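Local coordinates for cytoplasmic protein (Cryptococcus neoformans var. grubii serotype A, PDB 7LPO), which probably hydrolyses the beta-glucosidic bond of steryl glucosides, as a sterylglucosidase of glycoside hydrolase family 5, at residues 53-58 against 584-589; 408-413 against 437-442; 422-427 against 444-449; 577-582 against 594-599. One frame throughout, in Å; residues are numbered along the deposited sequence.

Contact 1: 53-58 against 584-589; sequences QPSHIR and NWNGED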
loop_
_atom_site.group_PDB
_atom_site.type_symbol
_atom_site.label_atom_id
_atom_site.label_comp_id
_atom_site.label_asym_id
_atom_site.label_seq_id
_atom_site.Cartn_x
_atom_site.Cartn_y
_atom_site.Cartn_z
ATOM N N GLN A 53 4.250 16.577 13.030
ATOM C CA GLN A 53 5.532 15.865 12.996
ATOM C C GLN A 53 5.681 15.134 11.654
ATOM O O GLN A 53 5.679 13.905 11.590
ATOM C CB GLN A 53 5.668 14.904 14.184
ATOM C CG GLN A 53 5.808 15.626 15.542
ATOM C CD GLN A 53 7.174 16.259 15.774
ATOM O OE1 GLN A 53 7.283 17.258 16.479
ATOM N NE2 GLN A 53 8.213 15.682 15.194
ATOM N N PRO A 54 5.810 15.886 10.571
ATOM C CA PRO A 54 6.166 15.258 9.285
ATOM C C PRO A 54 7.598 14.728 9.304
ATOM O O PRO A 54 8.411 15.060 10.177
ATOM C CB PRO A 54 6.002 16.396 8.276
ATOM C CG PRO A 54 6.345 17.642 9.095
ATOM C CD PRO A 54 5.759 17.356 10.483
ATOM N N SER A 55 7.899 13.928 8.273
ATOM C CA SER A 55 9.132 13.144 8.228
ATOM C C SER A 55 10.379 14.015 8.307
ATOM O O SER A 55 11.420 13.557 8.788
ATOM C CB SER A 55 9.174 12.304 6.938
ATOM O OG SER A 55 9.204 13.123 5.772
ATOM N N HIS A 56 10.314 15.252 7.822
ATOM C CA HIS A 56 11.523 16.057 7.712
ATOM C C HIS A 56 11.864 16.845 8.972
ATOM O O HIS A 56 12.948 17.430 9.031
ATOM C CB HIS A 56 11.420 17.041 6.536
ATOM C CG HIS A 56 10.267 17.993 6.623
ATOM N ND1 HIS A 56 8.976 17.627 6.307
ATOM C CD2 HIS A 56 10.216 19.307 6.952
ATOM C CE1 HIS A 56 8.180 18.674 6.437
ATOM N NE2 HIS A 56 8.905 19.702 6.840
ATOM N N ILE A 57 10.990 16.867 9.976
ATOM C CA ILE A 57 11.198 17.721 11.146
ATOM C C ILE A 57 11.696 16.872 12.315
ATOM O O ILE A 57 11.005 15.974 12.788
ATOM C CB ILE A 57 9.920 18.486 11.520
ATOM C CG1 ILE A 57 9.842 19.732 10.633
ATOM C CG2 ILE A 57 9.964 18.872 12.970
ATOM C CD1 ILE A 57 8.509 20.409 10.640
ATOM N N ARG A 58 12.895 17.198 12.789
ATOM C CA ARG A 58 13.477 16.431 13.884
ATOM C C ARG A 58 12.978 16.903 15.245
ATOM O O ARG A 58 12.876 16.097 16.179
ATOM C CB ARG A 58 15.000 16.527 13.840
ATOM C CG ARG A 58 15.633 15.707 14.939
ATOM C CD ARG A 58 17.099 15.337 14.704
ATOM N NE ARG A 58 17.454 14.297 15.671
ATOM C CZ ARG A 58 18.107 14.512 16.808
ATOM N NH1 ARG A 58 18.524 15.732 17.120
ATOM N NH2 ARG A 58 18.354 13.499 17.630
ATOM N N ASN A 584 4.647 14.941 2.691
ATOM C CA ASN A 584 5.223 15.109 4.025
ATOM C C ASN A 584 5.769 13.794 4.564
ATOM O O ASN A 584 5.708 13.533 5.769
ATOM C CB ASN A 584 4.209 15.695 5.009
ATOM C CG ASN A 584 3.721 17.055 4.592
ATOM O OD1 ASN A 584 4.499 17.998 4.519
ATOM N ND2 ASN A 584 2.429 17.163 4.290
ATOM N N TRP A 585 6.320 12.966 3.673
ATOM C CA TRP A 585 6.823 11.651 4.061
ATOM C C TRP A 585 7.908 11.235 3.069
ATOM O O TRP A 585 7.605 10.784 1.956
ATOM C CB TRP A 585 5.685 10.645 4.105
ATOM C CG TRP A 585 6.060 9.329 4.702
ATOM C CD1 TRP A 585 6.102 9.014 6.026
ATOM C CD2 TRP A 585 6.439 8.143 3.993
ATOM N NE1 TRP A 585 6.486 7.704 6.189
ATOM C CE2 TRP A 585 6.701 7.147 4.957
ATOM C CE3 TRP A 585 6.596 7.831 2.635
ATOM C CZ2 TRP A 585 7.111 5.858 4.612
ATOM C CZ3 TRP A 585 6.993 6.549 2.289
ATOM C CH2 TRP A 585 7.246 5.576 3.277
ATOM N N ASN A 586 9.163 11.401 3.480
ATOM C CA ASN A 586 10.321 10.799 2.827
ATOM C C ASN A 586 10.504 11.270 1.390
ATOM O O ASN A 586 11.139 10.586 0.579
ATOM C CB ASN A 586 10.230 9.269 2.877
ATOM C CG ASN A 586 10.434 8.722 4.280
ATOM O OD1 ASN A 586 10.978 9.407 5.146
ATOM N ND2 ASN A 586 10.017 7.478 4.503
ATOM N N GLY A 587 9.992 12.445 1.063
ATOM C CA GLY A 587 10.159 12.984 -0.265
ATOM C C GLY A 587 9.165 12.478 -1.278
ATOM O O GLY A 587 9.256 12.862 -2.446
ATOM N N GLU A 588 8.219 11.636 -0.877
ATOM C CA GLU A 588 7.203 11.149 -1.797
ATOM C C GLU A 588 6.131 12.205 -2.030
ATOM O O GLU A 588 5.792 12.994 -1.142
ATOM C CB GLU A 588 6.556 9.878 -1.259
ATOM C CG GLU A 588 7.487 8.691 -1.280
ATOM C CD GLU A 588 6.758 7.372 -1.179
ATOM O OE1 GLU A 588 5.529 7.374 -0.953
ATOM O OE2 GLU A 588 7.428 6.329 -1.304
ATOM N N ASP A 589 5.580 12.203 -3.243
ATOM C CA ASP A 589 4.546 13.172 -3.605
ATOM C C ASP A 589 3.621 12.470 -4.602
ATOM O O ASP A 589 3.721 12.638 -5.819
ATOM C CB ASP A 589 5.145 14.453 -4.185
ATOM C CG ASP A 589 4.100 15.528 -4.444
ATOM O OD1 ASP A 589 2.891 15.219 -4.434
ATOM O OD2 ASP A 589 4.497 16.690 -4.665
#
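Asn584 OD1 approaches the edge of the His56 imidazole, near the ring plane and 4.2 Å from CE1, while the same histidine stacks on Trp581. The second flat group, the Trp585 indole, has the amide ND2 of Asn586 above one face, displaced toward the rim, and the carboxylate carbon of Glu588 at its edge. Its NE1 is bonded to Gly153 O, Lys48 makes a cation-pi contact with it, and ND2 of Asn586 is bonded to Gly152 O.

Ser55 makes the main polar link between 53-58 and 584-589. The backbone N of Asn586 donates to its OG at 2.9 Å, with an angle of 167° at the hydrogen. A chi1 of 63° tucks OG between the serine's own N and carbonyl carbon and aims it at the opposing main chain, and OG is also hydrogen-bonded to His180 ND1. Beside this bond, Ser55 N reaches Asn584 O at 3.4 Å, straight but weak. Pro54 adds a small apolar touch, its CB resting 3.8 Å from Asn584 CB.

Both segments bend sharply. Pro54 to Ile57 form a type I turn, opened by a proline whose carbonyl takes the N-H of Ile57. Trp585 to Glu588 form a type I' turn, with Asn586 and Gly587 in its centre, the two residue types that most readily accept positive phi.

A serine hydroxyl thus satisfies a turn N-H and ties in a histidine, which probably helps to hold the loop carrying Trp585 and Glu588 beside a bound Tris molecule; the Tris, probably from the crystallisation liquor, is hydrogen-bonded by Glu588 and may mark a pocket.

Contact 2: 408-413 against 437-442; sequences HWLAYS and KLPESF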
loop_
_atom_site.group_PDB
_atom_site.type_symbol
_atom_site.label_atom_id
_atom_site.label_comp_id
_atom_site.label_asym_id
_atom_site.label_seq_id
_atom_site.Cartn_x
_atom_site.Cartn_y
_atom_site.Cartn_z
ATOM N N HIS A 408 1.819 -16.236 10.375
ATOM C CA HIS A 408 1.315 -14.993 10.952
ATOM C C HIS A 408 -0.081 -14.681 10.427
ATOM O O HIS A 408 -0.945 -14.198 11.171
ATOM C CB HIS A 408 2.265 -13.829 10.643
ATOM C CG HIS A 408 1.620 -12.483 10.774
ATOM N ND1 HIS A 408 1.330 -11.911 11.994
ATOM C CD2 HIS A 408 1.160 -11.621 9.837
ATOM C CE1 HIS A 408 0.731 -10.749 11.802
ATOM N NE2 HIS A 408 0.628 -10.544 10.502
ATOM N N TRP A 409 -0.321 -14.957 9.144
ATOM C CA TRP A 409 -1.600 -14.598 8.543
ATOM C C TRP A 409 -2.746 -15.424 9.110
ATOM O O TRP A 409 -3.867 -14.916 9.235
ATOM C CB TRP A 409 -1.551 -14.761 7.027
ATOM C CG TRP A 409 -2.883 -14.438 6.405
ATOM C CD1 TRP A 409 -3.328 -13.207 6.015
ATOM C CD2 TRP A 409 -3.953 -15.349 6.150
ATOM N NE1 TRP A 409 -4.600 -13.300 5.518
ATOM C CE2 TRP A 409 -5.010 -14.604 5.595
ATOM C CE3 TRP A 409 -4.121 -16.723 6.339
ATOM C CZ2 TRP A 409 -6.215 -15.188 5.225
ATOM C CZ3 TRP A 409 -5.324 -17.299 5.974
ATOM C CH2 TRP A 409 -6.351 -16.535 5.420
ATOM N N LEU A 410 -2.495 -16.688 9.460
ATOM C CA LEU A 410 -3.537 -17.491 10.089
ATOM C C LEU A 410 -3.976 -16.864 11.403
ATOM O O LEU A 410 -5.177 -16.684 11.643
ATOM C CB LEU A 410 -3.056 -18.920 10.316
ATOM C CG LEU A 410 -2.629 -19.686 9.062
ATOM C CD1 LEU A 410 -1.935 -20.997 9.502
ATOM C CD2 LEU A 410 -3.777 -19.991 8.124
ATOM N N ALA A 411 -3.005 -16.515 12.261
ATOM C CA ALA A 411 -3.303 -15.875 13.542
ATOM C C ALA A 411 -4.017 -14.544 13.346
ATOM O O ALA A 411 -5.009 -14.250 14.025
ATOM C CB ALA A 411 -2.014 -15.666 14.343
ATOM N N TYR A 412 -3.508 -13.710 12.437
ATOM C CA TYR A 412 -4.134 -12.414 12.189
ATOM C C TYR A 412 -5.565 -12.588 11.696
ATOM O O TYR A 412 -6.500 -11.993 12.242
ATOM C CB TYR A 412 -3.305 -11.617 11.174
ATOM C CG TYR A 412 -3.949 -10.322 10.732
ATOM C CD1 TYR A 412 -3.858 -9.185 11.511
ATOM C CD2 TYR A 412 -4.662 -10.239 9.533
ATOM C CE1 TYR A 412 -4.442 -7.997 11.125
ATOM C CE2 TYR A 412 -5.261 -9.042 9.141
ATOM C CZ TYR A 412 -5.143 -7.927 9.949
ATOM O OH TYR A 412 -5.711 -6.724 9.587
ATOM N N SER A 413 -5.756 -13.416 10.664
ATOM C CA SER A 413 -7.067 -13.520 10.032
ATOM C C SER A 413 -8.107 -14.098 10.992
ATOM O O SER A 413 -9.274 -13.690 10.967
ATOM C CB SER A 413 -6.966 -14.357 8.754
ATOM O OG SER A 413 -6.592 -15.695 9.022
ATOM N N LYS A 437 -0.435 -20.906 -0.942
ATOM C CA LYS A 437 -1.726 -21.570 -0.859
ATOM C C LYS A 437 -2.218 -21.470 0.579
ATOM O O LYS A 437 -1.508 -21.848 1.515
ATOM C CB LYS A 437 -1.617 -23.020 -1.313
ATOM C CG LYS A 437 -1.505 -23.133 -2.835
ATOM C CD LYS A 437 -0.055 -22.982 -3.287
ATOM C CE LYS A 437 0.684 -24.230 -2.906
ATOM N NZ LYS A 437 2.165 -24.149 -2.761
ATOM N N LEU A 438 -3.399 -20.925 0.754
ATOM C CA LEU A 438 -3.985 -20.731 2.065
ATOM C C LEU A 438 -5.212 -21.620 2.216
ATOM O O LEU A 438 -5.958 -21.812 1.250
ATOM C CB LEU A 438 -4.379 -19.266 2.281
ATOM C CG LEU A 438 -3.214 -18.274 2.356
ATOM C CD1 LEU A 438 -3.749 -16.842 2.361
ATOM C CD2 LEU A 438 -2.331 -18.515 3.564
ATOM N N PRO A 439 -5.442 -22.178 3.401
ATOM C CA PRO A 439 -6.500 -23.189 3.538
ATOM C C PRO A 439 -7.892 -22.581 3.459
ATOM O O PRO A 439 -8.138 -21.471 3.939
ATOM C CB PRO A 439 -6.234 -23.793 4.922
ATOM C CG PRO A 439 -5.607 -22.648 5.706
ATOM C CD PRO A 439 -4.778 -21.875 4.687
ATOM N N GLU A 440 -8.812 -23.330 2.844
ATOM C CA GLU A 440 -10.207 -22.907 2.817
ATOM C C GLU A 440 -10.807 -22.870 4.216
ATOM O O GLU A 440 -11.780 -22.143 4.441
ATOM C CB GLU A 440 -11.038 -23.840 1.926
ATOM C CG GLU A 440 -11.196 -23.398 0.478
ATOM C CD GLU A 440 -11.629 -21.940 0.331
ATOM O OE1 GLU A 440 -10.975 -21.210 -0.445
ATOM O OE2 GLU A 440 -12.604 -21.522 1.000
ATOM N N SER A 441 -10.252 -23.638 5.164
ATOM C CA SER A 441 -10.752 -23.589 6.533
ATOM C C SER A 441 -10.592 -22.203 7.144
ATOM O O SER A 441 -11.244 -21.900 8.148
ATOM C CB SER A 441 -10.038 -24.625 7.412
ATOM O OG SER A 441 -8.638 -24.636 7.190
ATOM N N PHE A 442 -9.734 -21.359 6.568
ATOM C CA PHE A 442 -9.584 -19.972 6.997
ATOM C C PHE A 442 -10.140 -18.976 5.988
ATOM O O PHE A 442 -10.667 -17.937 6.385
ATOM C CB PHE A 442 -8.105 -19.646 7.249
ATOM C CG PHE A 442 -7.549 -20.273 8.492
ATOM C CD1 PHE A 442 -7.370 -21.641 8.571
ATOM C CD2 PHE A 442 -7.196 -19.490 9.582
ATOM C CE1 PHE A 442 -6.860 -22.220 9.718
ATOM C CE2 PHE A 442 -6.689 -20.060 10.730
ATOM C CZ PHE A 442 -6.521 -21.425 10.803
HETATM O O HOH W 1 -9.906 -16.748 8.908
#
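Leu438 and Leu410 are the bumps of this contact, and two aromatic faces receive them. Trp409 has CG opposite its backbone N (chi1 178°), which carries the indole out to Leu438. The CD1 methyl of Leu438 sits on its six-membered ring, 3.8 Å from the centroid and only 4° off the normal, a CH-pi contact. Ser413 OG lies over the opposite face, so the indole is sandwiched. The roles are then exchanged: the helix supplies the methyl, Leu410 CD2, and it lies 3.7 Å from the centroid of the Phe442 ring, over its face.

Phe442 CB slides past the outer end of the indole, 3.9 Å from Trp409 CZ3, and Ser413 OG meets the phenyl edge. Leu410 CD2 also reaches Pro439 CG at 4.0 Å. Pro439 is the N-cap of helix 440-443, where its lack of an N-H costs no helical hydrogen bond. A water donates to Phe442 O and, weakly, to Ser413 OG.

Trp409 and Leu438 also touch Ile427 of the strand beneath. Helix 400-419 and the start of the next short helix thus pack together outside a parallel strand, as in the helical layer of a TIM barrel of this family.

Contact 3: 422-427 against 444-449; sequences ESIHFI and KGRACS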
loop_
_atom_site.group_PDB
_atom_site.type_symbol
_atom_site.label_atom_id
_atom_site.label_comp_id
_atom_site.label_asym_id
_atom_site.label_seq_id
_atom_site.Cartn_x
_atom_site.Cartn_y
_atom_site.Cartn_z
ATOM N N GLU A 422 -18.240 -11.603 9.057
ATOM C CA GLU A 422 -18.385 -11.644 7.606
ATOM C C GLU A 422 -17.242 -10.939 6.879
ATOM O O GLU A 422 -17.394 -10.560 5.710
ATOM C CB GLU A 422 -19.715 -11.012 7.192
ATOM C CG GLU A 422 -20.944 -11.662 7.789
ATOM C CD GLU A 422 -21.183 -13.054 7.248
ATOM O OE1 GLU A 422 -20.444 -13.484 6.334
ATOM O OE2 GLU A 422 -22.107 -13.726 7.749
ATOM N N SER A 423 -16.105 -10.757 7.541
ATOM C CA SER A 423 -15.034 -9.976 6.947
ATOM C C SER A 423 -14.478 -10.653 5.703
ATOM O O SER A 423 -14.239 -11.864 5.677
ATOM C CB SER A 423 -13.903 -9.757 7.950
ATOM O OG SER A 423 -12.815 -9.093 7.323
ATOM N N ILE A 424 -14.258 -9.853 4.671
ATOM C CA ILE A 424 -13.455 -10.283 3.538
ATOM C C ILE A 424 -11.990 -10.200 3.939
ATOM O O ILE A 424 -11.536 -9.178 4.462
ATOM C CB ILE A 424 -13.752 -9.421 2.299
ATOM C CG1 ILE A 424 -15.203 -9.628 1.845
ATOM C CG2 ILE A 424 -12.811 -9.780 1.172
ATOM C CD1 ILE A 424 -15.673 -8.638 0.796
ATOM N N HIS A 425 -11.256 -11.287 3.725
ATOM C CA HIS A 425 -9.812 -11.285 3.914
ATOM C C HIS A 425 -9.146 -10.754 2.651
ATOM O O HIS A 425 -9.166 -11.411 1.600
ATOM C CB HIS A 425 -9.315 -12.688 4.233
ATOM C CG HIS A 425 -9.676 -13.154 5.603
ATOM N ND1 HIS A 425 -9.737 -12.301 6.684
ATOM C CD2 HIS A 425 -10.006 -14.381 6.068
ATOM C CE1 HIS A 425 -10.079 -12.988 7.760
ATOM N NE2 HIS A 425 -10.247 -14.252 7.413
ATOM N N PHE A 426 -8.585 -9.550 2.743
ATOM C CA PHE A 426 -7.786 -8.980 1.669
ATOM C C PHE A 426 -6.355 -9.443 1.883
ATOM O O PHE A 426 -5.679 -8.999 2.819
ATOM C CB PHE A 426 -7.912 -7.463 1.644
ATOM C CG PHE A 426 -9.259 -6.979 1.161
ATOM C CD1 PHE A 426 -9.492 -6.775 -0.180
ATOM C CD2 PHE A 426 -10.293 -6.750 2.057
ATOM C CE1 PHE A 426 -10.717 -6.339 -0.625
ATOM C CE2 PHE A 426 -11.532 -6.299 1.623
ATOM C CZ PHE A 426 -11.744 -6.094 0.282
ATOM N N ILE A 427 -5.915 -10.361 1.033
ATOM C CA ILE A 427 -4.671 -11.091 1.234
ATOM C C ILE A 427 -3.567 -10.366 0.481
ATOM O O ILE A 427 -3.542 -10.363 -0.754
ATOM C CB ILE A 427 -4.801 -12.548 0.777
ATOM C CG1 ILE A 427 -5.798 -13.281 1.685
ATOM C CG2 ILE A 427 -3.450 -13.231 0.798
ATOM C CD1 ILE A 427 -6.667 -14.252 0.957
ATOM N N LYS A 444 -12.699 -19.621 3.728
ATOM C CA LYS A 444 -14.135 -19.836 3.881
ATOM C C LYS A 444 -14.934 -19.073 2.828
ATOM O O LYS A 444 -15.987 -18.508 3.119
ATOM C CB LYS A 444 -14.596 -19.453 5.287
ATOM C CG LYS A 444 -14.086 -20.365 6.398
ATOM C CD LYS A 444 -14.782 -20.054 7.740
ATOM C CE LYS A 444 -14.298 -20.979 8.854
ATOM N NZ LYS A 444 -14.791 -20.568 10.202
ATOM N N GLY A 445 -14.423 -19.051 1.599
ATOM C CA GLY A 445 -15.146 -18.463 0.489
ATOM C C GLY A 445 -15.381 -16.977 0.590
ATOM O O GLY A 445 -16.325 -16.460 -0.013
ATOM N N ARG A 446 -14.536 -16.261 1.319
ATOM C CA ARG A 446 -14.758 -14.829 1.491
ATOM C C ARG A 446 -13.394 -14.140 1.572
ATOM O O ARG A 446 -12.928 -13.741 2.645
ATOM C CB ARG A 446 -15.606 -14.542 2.729
ATOM C CG ARG A 446 -16.120 -13.127 2.787
ATOM C CD ARG A 446 -17.547 -13.062 3.328
ATOM N NE ARG A 446 -17.981 -11.669 3.403
ATOM C CZ ARG A 446 -18.390 -10.969 2.351
ATOM N NH1 ARG A 446 -18.445 -11.555 1.161
ATOM N NH2 ARG A 446 -18.746 -9.699 2.489
ATOM N N ALA A 447 -12.772 -13.968 0.407
ATOM C CA ALA A 447 -11.418 -13.448 0.337
ATOM C C ALA A 447 -11.210 -12.738 -0.993
ATOM O O ALA A 447 -12.003 -12.865 -1.921
ATOM C CB ALA A 447 -10.391 -14.572 0.518
ATOM N N CYS A 448 -10.111 -11.990 -1.068
ATOM C CA CYS A 448 -9.756 -11.204 -2.241
ATOM C C CYS A 448 -8.255 -10.976 -2.182
ATOM O O CYS A 448 -7.725 -10.616 -1.132
ATOM C CB CYS A 448 -10.514 -9.864 -2.264
ATOM S SG CYS A 448 -10.025 -8.695 -3.580
ATOM N N SER A 449 -7.575 -11.205 -3.291
ATOM C CA SER A 449 -6.144 -10.960 -3.380
ATOM C C SER A 449 -5.917 -9.462 -3.533
ATOM O O SER A 449 -6.614 -8.803 -4.310
ATOM C CB SER A 449 -5.562 -11.728 -4.569
ATOM O OG SER A 449 -4.155 -11.597 -4.613
HETATM O O HOH W 2 -2.299 -12.409 -2.865
#
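His425, Phe426 and Ile427 lie beside Ala447, Cys448 and Ser449 in parallel register, held by three main-chain hydrogen bonds. The backbone N and O of His425 both bond across, N donating to Arg446 O at 3.2 Å and O accepting from Cys448 N at 2.9 Å; further on, Ile427 N donates to Cys448 O at 2.8 Å. Cys448 O receives in addition a CA-H contact from Phe426, and a water links Ser449 OG to Ile427 O.

The polar side-chain link is Arg446. With CG anti to the backbone N (chi1 -167°) and a bend at chi2, its chain runs back along the neighbouring segment, and NE donates to Glu422 O at 2.6 Å. The acceptor lies near the guanidinium plane, but the donor stands above the carbonyl plane. Ile424 CG1 covers a face of the guanidinium, 3.5 Å from Arg446 CZ. Glu422's own carboxylate, bound to Ser9, Thr12 and Tyr20, offers only a general attraction of opposite charge, while Arg446 NH1 reaches Ile21 O.

Apolar contacts fall on both sides of the sheet. Cys448 fits obliquely beside the Phe426 ring, SG 3.8 Å from Phe426 CE1, and Phe426 stacks on Phe139. On the other face small Ala447 leaves room for Ile427 CD1, 3.8 Å from its CB.

Strand 424-427, helix 440-443 and strand 447-449 form a beta-alpha-beta unit, consistent with the family's TIM barrel. Backbone bonding sets the register, and carbonyl oxygens of Glu422 and Ile21 probably help to stabilise the buried arginine's charge, tying this strand end to the N-terminal segment.

Contact 4: 577-582 against 594-599; sequences NVHEWG and SVDDKE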
loop_
_atom_site.group_PDB
_atom_site.type_symbol
_atom_site.label_atom_id
_atom_site.label_comp_id
_atom_site.label_asym_id
_atom_site.label_seq_id
_atom_site.Cartn_x
_atom_site.Cartn_y
_atom_site.Cartn_z
ATOM N N ASN A 577 -0.991 17.679 1.426
ATOM C CA ASN A 577 0.132 17.685 0.495
ATOM C C ASN A 577 0.492 19.114 0.095
ATOM O O ASN A 577 -0.379 19.962 -0.110
ATOM C CB ASN A 577 -0.221 16.849 -0.737
ATOM C CG ASN A 577 0.772 17.029 -1.892
ATOM O OD1 ASN A 577 0.788 18.060 -2.560
ATOM N ND2 ASN A 577 1.599 16.021 -2.119
ATOM N N VAL A 578 1.791 19.388 0.001
ATOM C CA VAL A 578 2.288 20.679 -0.460
ATOM C C VAL A 578 3.421 20.438 -1.447
ATOM O O VAL A 578 4.072 19.391 -1.440
ATOM C CB VAL A 578 2.789 21.577 0.694
ATOM C CG1 VAL A 578 1.613 22.190 1.448
ATOM C CG2 VAL A 578 3.666 20.777 1.629
ATOM N N HIS A 579 3.668 21.436 -2.297
ATOM C CA HIS A 579 4.725 21.299 -3.301
ATOM C C HIS A 579 6.100 21.155 -2.659
ATOM O O HIS A 579 6.949 20.403 -3.147
ATOM C CB HIS A 579 4.733 22.502 -4.243
ATOM C CG HIS A 579 3.556 22.561 -5.155
ATOM N ND1 HIS A 579 3.304 23.640 -5.973
ATOM C CD2 HIS A 579 2.559 21.674 -5.375
ATOM C CE1 HIS A 579 2.189 23.421 -6.646
ATOM N NE2 HIS A 579 1.724 22.230 -6.312
ATOM N N GLU A 580 6.356 21.898 -1.587
ATOM C CA GLU A 580 7.695 21.911 -1.007
ATOM C C GLU A 580 8.060 20.553 -0.417
ATOM O O GLU A 580 9.165 20.048 -0.639
ATOM C CB GLU A 580 7.780 22.999 0.062
ATOM C CG GLU A 580 9.158 23.137 0.675
ATOM C CD GLU A 580 9.234 24.258 1.689
ATOM O OE1 GLU A 580 8.191 24.888 1.976
ATOM O OE2 GLU A 580 10.343 24.503 2.199
ATOM N N TRP A 581 7.151 19.944 0.345
ATOM C CA TRP A 581 7.451 18.693 1.034
ATOM C C TRP A 581 6.630 17.511 0.533
ATOM O O TRP A 581 6.713 16.420 1.112
ATOM C CB TRP A 581 7.248 18.866 2.541
ATOM C CG TRP A 581 8.132 19.899 3.114
ATOM C CD1 TRP A 581 7.775 21.152 3.508
ATOM C CD2 TRP A 581 9.537 19.788 3.349
ATOM N NE1 TRP A 581 8.864 21.822 3.981
ATOM C CE2 TRP A 581 9.961 21.008 3.899
ATOM C CE3 TRP A 581 10.477 18.772 3.156
ATOM C CZ2 TRP A 581 11.283 21.244 4.258
ATOM C CZ3 TRP A 581 11.777 19.003 3.507
ATOM C CH2 TRP A 581 12.176 20.237 4.044
ATOM N N GLY A 582 5.848 17.694 -0.523
ATOM C CA GLY A 582 5.082 16.585 -1.061
ATOM C C GLY A 582 4.050 16.095 -0.064
ATOM O O GLY A 582 3.372 16.886 0.609
ATOM N N SER A 594 -3.785 18.746 -4.154
ATOM C CA SER A 594 -2.938 19.582 -3.316
ATOM C C SER A 594 -3.506 20.990 -3.284
ATOM O O SER A 594 -3.889 21.528 -4.327
ATOM C CB SER A 594 -1.497 19.629 -3.833
ATOM O OG SER A 594 -0.724 20.558 -3.083
ATOM N N VAL A 595 -3.547 21.586 -2.086
ATOM C CA VAL A 595 -3.979 22.976 -1.974
ATOM C C VAL A 595 -3.078 23.887 -2.795
ATOM O O VAL A 595 -3.528 24.920 -3.299
ATOM C CB VAL A 595 -4.007 23.430 -0.501
ATOM C CG1 VAL A 595 -5.022 22.631 0.288
ATOM C CG2 VAL A 595 -2.617 23.312 0.108
ATOM N N ASP A 596 -1.792 23.544 -2.928
ATOM C CA ASP A 596 -0.885 24.370 -3.721
ATOM C C ASP A 596 -1.248 24.387 -5.205
ATOM O O ASP A 596 -0.695 25.195 -5.958
ATOM C CB ASP A 596 0.557 23.883 -3.552
ATOM C CG ASP A 596 1.179 24.321 -2.233
ATOM O OD1 ASP A 596 0.634 25.239 -1.586
ATOM O OD2 ASP A 596 2.217 23.750 -1.842
ATOM N N ASP A 597 -2.162 23.530 -5.642
ATOM C CA ASP A 597 -2.612 23.528 -7.025
ATOM C C ASP A 597 -3.962 24.216 -7.196
ATOM O O ASP A 597 -4.530 24.186 -8.294
ATOM C CB ASP A 597 -2.662 22.098 -7.554
ATOM C CG ASP A 597 -1.291 21.578 -7.926
ATOM O OD1 ASP A 597 -0.782 21.979 -8.988
ATOM O OD2 ASP A 597 -0.692 20.811 -7.141
ATOM N N LYS A 598 -4.457 24.879 -6.153
ATOM C CA LYS A 598 -5.703 25.624 -6.242
ATOM C C LYS A 598 -5.491 26.958 -6.950
ATOM O O LYS A 598 -4.399 27.537 -6.918
ATOM C CB LYS A 598 -6.280 25.857 -4.845
ATOM C CG LYS A 598 -6.941 24.617 -4.252
ATOM C CD LYS A 598 -7.537 24.911 -2.881
ATOM C CE LYS A 598 -9.047 25.100 -2.957
ATOM N NZ LYS A 598 -9.766 24.148 -2.045
ATOM N N GLU A 599 -6.556 27.430 -7.600
ATOM C CA GLU A 599 -6.542 28.671 -8.372
ATOM C C GLU A 599 -5.403 28.681 -9.385
ATOM O O GLU A 599 -5.615 28.443 -10.574
ATOM C CB GLU A 599 -6.430 29.882 -7.447
ATOM C CG GLU A 599 -7.702 30.197 -6.678
ATOM C CD GLU A 599 -7.709 29.590 -5.281
ATOM O OE1 GLU A 599 -6.712 29.767 -4.544
ATOM O OE2 GLU A 599 -8.713 28.937 -4.917
HETATM O O HOH W 3 -2.904 19.971 0.247
HETATM O O HOH W 4 4.933 24.350 -0.923
#
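His579 is gripped by two successive aspartates. Its backbone N donates to the anti lone pair of Asp596 OD2 at 2.8 Å. CG lies opposite the carbonyl carbon (chi1 -70°), which brings ring NE2 to Asp597 OD2, a 2.9 Å bond with 171° at the hydrogen. This bond lies in the imidazole plane but meets the carboxylate from above, 57° out of its plane. Asp597 OD2 is also salt-bridged to Arg660, and OD1 takes Tyr546 OH.

Ser594 acts both ways: OG donates to Asn577 O at 3.1 Å and accepts from Asp596 N, closing an ST turn at the 3-10 segment. One water joins Asn577 O to Val595 N, another Glu580 N to Asp596 OD2.

In the packing, Asp596 CB makes a CH-pi contact over the centre of the His579 ring, 3.4 Å from its centroid, and Val578 CB leans on Asp596 OD2. Tyr534 stacks on the imidazole.

Short acidic side chains suit this place because they reach backbone and ring N-H alike. NE2 must carry a hydrogen, which the neutral tautomer can supply; nearby carboxylates might ease protonation, though Arg660 offsets Asp597. Mainly polar bonds thus clasp two nearby parts of the long loop after strand 567-570.

In the fold
Contacts 2 and 3 lie on one side of the chain's centre, contacts 1 and 4 on the other, and the two contacts of each pair touch each other. Contact 3 is the buried one, a strand pairing of the barrel; contact 2 packs helices outside the same strand 424-427, their segments alternating along the chain, with Glu440 bonded to Gly445 N between them. Contacts 1, 2 and 4 are partly buried, and 1 and 4 irregular: both involve the loop after strand 567-570, and Asp589 with Asn577 and His56 with Trp581 join them. The chemistry follows place: backbone ladder in contact 3, methyls on aromatic faces in contact 2, hydroxyl-to-backbone bonding in contact 1, carboxylate and water bonds in contact 4.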